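Local coordinates for clan CA, family C40, NlpC/P60 superfamily cysteine peptidase (Trichomonas vaginalis, PDB 6BIO), which probably cleaves peptide bonds in bacterial peptidoglycan as a cysteine peptidase of the NlpC/P60 family, at residues H55-G58 with A64-R67; V115-F120 with G124-N129. All coordinates share one frame; numbering follows the deposited sequence.

Contact 1 of 2, residues H55-G58 with A64-R67; sequences HILG and AHVR
His55 pairs with Arg67 and Ile56 with Val66 in an antiparallel beta hairpin whose two short strand segments run at 138° to each other. His55 N to Arg67 O (2.9 Å) and Arg67 N to His55 O (2.8 Å) close one hydrogen-bonded pair. Beyond the non-hydrogen-bonded pair Ile56 and Val66, the register slips by one residue at a beta bulge. Leu57 N then bonds to His65 O (2.8 Å), while His65 N bonds to Gly58 O (2.8 Å). Gly58 N is buried here and has no partner in the model.

The Arg67 guanidinium is stacked on the His55 ring, with centres 3.7 Å apart and planes at 12°. NH2 sits over the ring centre, 3.2 Å above its plane. The Arg67 chain starts out extended and bends at chi3 (72°), which turns its end back over the imidazole. Gln18 takes a hydrogen bond from Arg67 NE and the carbonyl of Gly69 one from NH1, bonds that should help hold the group flat over the ring. Both His55 ring nitrogens are bonded to acids, NE2 to Asp194 and ND1 to Asp119. Two such acceptors would favour a protonated ring, and they may offset the charge of the stacked arginine.

On the other face, Ile56 and Val66 pack loosely against each other and meet Leu80 of strand 80-88. At the bulge, Leu57 comes across to His65. The His65 ring is held by a bond from NE2 to Asp72 and by stacking on Trp74. Leu57 CD1 lies over the ring face, 3.7 Å from the centroid of His65.

Contact 2 of 2, residues V115-F120 with G124-N129; sequences VTILDF and GFYRIN
Arg127 O takes two backbone hydrogen bonds at once, from Leu118 N (2.7 Å) and from Asp119 N (3.2 Å). Both donors reach it from the same face of its carbonyl plane. This is a classic beta bulge: Leu118 and Asp119 together face Arg127. The return bond from Arg127 N to Asp119 O is distorted, with the donor 47° out of the carbonyl plane. On the far side of the bulge the pairing is regular. Thr116 and Asn129 exchange two backbone bonds, and water 1 joins Thr116 OG1 to Asn129 O.

The bulge also places Leu118 against the Arg127 side chain. Leu118 CB and CD1 lie over one face of the guanidinium, and CD1 comes within 3.6 Å of NH2. A bend at chi3 (65°) turns the Arg127 guanidinium back beside Leu118, and NH1 bonds to the carbonyl of Gln18. Asp119 and Arg127 make no direct salt bridge; OD2 of Asp119 and NE of Arg127 are 5.1 Å apart. Water 2 lies between them, donating to Asp119 OD2 and accepting a weak bond from Arg127 NE. Asp119 OD2 also bonds to Tyr15 OH.

Ile117 and Ile128 point to the opposite face, where the contacts are mostly apolar. Ile117 CD1 rests over the Tyr126 ring, 4.0 Å from its centroid, with a CH-pi contact displaced toward the rim. Asp119 O meets the same ring at its edge, in plane. With CG1 of Ile128 set between its backbone N and carbonyl carbon (chi1 65°), CD1 is directed to Val115 CG1 at 3.9 Å. Strands 80-88 and 133-138 flank the pair. The result is a bulged, twisted antiparallel hairpin inside the bacterial SH3 domain.

Contacts 1 and 2 are both bulged antiparallel hairpins, and their strands belong to one sheet. Their centres lie about 16 Å apart. They meet through side chains at His55 and Asp119: His55 ND1 is 2.8 Å from Asp119 OD1, a probable hydrogen bond. The His55 ring also stacks with Phe120, and its CE1 packs 3.0 Å from Phe120 O. The His55 ring is sandwiched, with Arg67 of its own hairpin on one face and Phe120 of contact 2 on the other. Gln18 serves both hairpins, through its side chain in one and its carbonyl in the other. Through its bond to His55, Asp194 ties this junction to the NlpC/P60 peptidase part of the chain.

Contact 1 of 2, residues H55-G58 with A64-R67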
# COMPACT_ATOMS: atom_id res chain seq x y z
N HIS A 55 3.90 2.72 -7.65
CA HIS A 55 5.07 3.23 -8.30
C HIS A 55 5.04 2.79 -9.76
O HIS A 55 4.57 1.70 -10.09
CB HIS A 55 6.36 2.68 -7.71
CG HIS A 55 6.47 2.78 -6.22
ND1 HIS A 55 7.16 3.77 -5.55
CD2 HIS A 55 5.97 1.97 -5.27
CE1 HIS A 55 7.05 3.57 -4.25
NE2 HIS A 55 6.37 2.47 -4.05
N ILE A 56 5.55 3.63 -10.64
CA ILE A 56 5.64 3.34 -12.07
C ILE A 56 7.10 3.09 -12.41
O ILE A 56 7.92 3.99 -12.26
CB ILE A 56 5.04 4.46 -12.94
CG1 ILE A 56 3.58 4.73 -12.54
CG2 ILE A 56 5.21 4.13 -14.39
CD1 ILE A 56 3.06 6.00 -13.14
N LEU A 57 7.40 1.88 -12.87
CA LEU A 57 8.74 1.46 -13.27
C LEU A 57 9.05 1.83 -14.71
O LEU A 57 10.23 1.97 -15.05
CB LEU A 57 8.89 -0.05 -13.08
CG LEU A 57 8.98 -0.55 -11.65
CD1 LEU A 57 8.51 -2.02 -11.55
CD2 LEU A 57 10.40 -0.43 -11.20
N GLY A 58 8.04 2.00 -15.54
CA GLY A 58 8.24 2.33 -16.93
C GLY A 58 7.02 1.98 -17.74
O GLY A 58 6.01 1.56 -17.19
N ALA A 64 1.75 0.24 -18.62
CA ALA A 64 2.58 0.73 -17.54
C ALA A 64 2.99 -0.45 -16.66
O ALA A 64 2.14 -1.28 -16.30
CB ALA A 64 1.81 1.73 -16.67
N HIS A 65 4.27 -0.51 -16.32
CA HIS A 65 4.81 -1.46 -15.37
C HIS A 65 4.72 -0.80 -14.01
O HIS A 65 5.37 0.23 -13.78
CB HIS A 65 6.25 -1.77 -15.72
CG HIS A 65 6.80 -2.94 -15.00
ND1 HIS A 65 8.13 -3.30 -15.09
CD2 HIS A 65 6.21 -3.87 -14.20
CE1 HIS A 65 8.33 -4.39 -14.37
NE2 HIS A 65 7.18 -4.76 -13.82
N VAL A 66 3.90 -1.35 -13.11
CA VAL A 66 3.61 -0.72 -11.83
C VAL A 66 4.02 -1.65 -10.69
O VAL A 66 4.11 -2.86 -10.85
CB VAL A 66 2.13 -0.25 -11.71
CG1 VAL A 66 1.77 0.69 -12.87
CG2 VAL A 66 1.17 -1.44 -11.70
N ARG A 67 4.18 -1.04 -9.52
CA ARG A 67 4.67 -1.76 -8.37
C ARG A 67 3.96 -1.27 -7.12
O ARG A 67 3.79 -0.06 -6.92
CB ARG A 67 6.16 -1.55 -8.20
CG ARG A 67 6.79 -2.25 -6.98
CD ARG A 67 8.27 -1.96 -6.93
NE ARG A 67 8.61 -0.61 -6.55
CZ ARG A 67 8.69 -0.19 -5.28
NH1 ARG A 67 8.31 -0.96 -4.28
NH2 ARG A 67 9.16 1.02 -5.03

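Contact 2 of 2, residues V115-F120 with G124-N129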
# COMPACT_ATOMS: atom_id res chain seq x y z
N VAL A 115 10.29 21.94 -3.02
CA VAL A 115 10.72 20.80 -3.82
C VAL A 115 9.48 20.05 -4.32
O VAL A 115 8.36 20.25 -3.84
CB VAL A 115 11.64 19.84 -3.02
CG1 VAL A 115 12.83 20.61 -2.37
CG2 VAL A 115 10.85 19.06 -1.95
N THR A 116 9.70 19.17 -5.29
CA THR A 116 8.61 18.34 -5.80
C THR A 116 8.97 16.88 -5.63
O THR A 116 10.00 16.43 -6.13
CB THR A 116 8.36 18.65 -7.27
OG1 THR A 116 8.06 20.04 -7.44
CG2 THR A 116 7.22 17.81 -7.83
N ILE A 117 8.10 16.12 -4.95
CA ILE A 117 8.27 14.68 -4.81
C ILE A 117 7.89 13.99 -6.11
O ILE A 117 6.77 14.14 -6.61
CB ILE A 117 7.46 14.14 -3.62
CG1 ILE A 117 8.02 14.66 -2.29
CG2 ILE A 117 7.33 12.60 -3.68
CD1 ILE A 117 7.13 14.46 -1.10
N LEU A 118 8.80 13.12 -6.58
CA LEU A 118 8.64 12.30 -7.77
C LEU A 118 8.46 10.83 -7.45
O LEU A 118 7.89 10.10 -8.29
CB LEU A 118 9.86 12.43 -8.69
CG LEU A 118 10.18 13.88 -9.10
CD1 LEU A 118 11.42 13.89 -10.01
CD2 LEU A 118 9.07 14.56 -9.79
N ASP A 119 8.96 10.36 -6.31
CA ASP A 119 8.80 8.97 -5.88
C ASP A 119 8.92 8.97 -4.37
O ASP A 119 9.49 9.90 -3.77
CB ASP A 119 9.84 8.04 -6.54
CG ASP A 119 9.54 6.59 -6.34
OD1 ASP A 119 8.38 6.19 -6.03
OD2 ASP A 119 10.47 5.77 -6.55
N PHE A 120 8.35 7.94 -3.75
CA PHE A 120 8.25 7.86 -2.31
C PHE A 120 8.66 6.48 -1.83
O PHE A 120 8.67 5.52 -2.58
CB PHE A 120 6.84 8.18 -1.81
CG PHE A 120 5.84 7.12 -2.21
CD1 PHE A 120 5.36 7.05 -3.51
CD2 PHE A 120 5.40 6.16 -1.32
CE1 PHE A 120 4.52 6.07 -3.92
CE2 PHE A 120 4.53 5.14 -1.73
CZ PHE A 120 4.09 5.10 -3.01
N GLY A 124 14.04 4.76 2.59
CA GLY A 124 14.37 5.81 3.55
C GLY A 124 14.52 7.18 2.94
O GLY A 124 14.83 8.13 3.68
N PHE A 125 14.20 7.33 1.65
CA PHE A 125 14.36 8.56 0.89
C PHE A 125 13.11 8.83 0.07
O PHE A 125 12.38 7.91 -0.29
CB PHE A 125 15.54 8.49 -0.10
CG PHE A 125 16.91 8.32 0.54
CD1 PHE A 125 17.33 7.09 1.03
CD2 PHE A 125 17.83 9.38 0.54
CE1 PHE A 125 18.60 6.95 1.57
CE2 PHE A 125 19.08 9.24 1.08
CZ PHE A 125 19.47 8.01 1.59
N TYR A 126 12.87 10.10 -0.30
CA TYR A 126 12.03 10.47 -1.44
C TYR A 126 12.95 10.73 -2.62
O TYR A 126 14.09 11.17 -2.45
CB TYR A 126 11.22 11.75 -1.18
CG TYR A 126 10.12 11.64 -0.14
CD1 TYR A 126 8.86 11.15 -0.49
CD2 TYR A 126 10.34 11.99 1.18
CE1 TYR A 126 7.87 11.04 0.43
CE2 TYR A 126 9.32 11.90 2.11
CZ TYR A 126 8.09 11.42 1.73
OH TYR A 126 7.05 11.28 2.59
N ARG A 127 12.41 10.59 -3.82
CA ARG A 127 13.07 11.13 -4.99
C ARG A 127 12.40 12.44 -5.30
O ARG A 127 11.17 12.51 -5.33
CB ARG A 127 13.01 10.19 -6.19
CG ARG A 127 13.99 10.61 -7.29
CD ARG A 127 14.12 9.58 -8.43
NE ARG A 127 12.90 9.41 -9.18
CZ ARG A 127 12.59 10.10 -10.27
NH1 ARG A 127 11.43 9.88 -10.88
NH2 ARG A 127 13.41 11.04 -10.74
N ILE A 128 13.21 13.50 -5.51
CA ILE A 128 12.68 14.85 -5.66
C ILE A 128 13.35 15.58 -6.81
O ILE A 128 14.41 15.20 -7.30
CB ILE A 128 12.78 15.73 -4.38
CG1 ILE A 128 14.25 16.00 -4.01
CG2 ILE A 128 12.04 15.12 -3.22
CD1 ILE A 128 14.46 17.17 -3.09
N ASN A 129 12.68 16.66 -7.20
CA ASN A 129 13.24 17.71 -8.06
C ASN A 129 13.30 18.99 -7.24
O ASN A 129 12.26 19.47 -6.76
CB ASN A 129 12.33 17.91 -9.27
CG ASN A 129 12.81 18.99 -10.20
OD1 ASN A 129 13.25 20.07 -9.79
ND2 ASN A 129 12.71 18.73 -11.48
O HOH W 1 10.57 21.23 -8.11
O HOH W 2 12.67 6.79 -7.98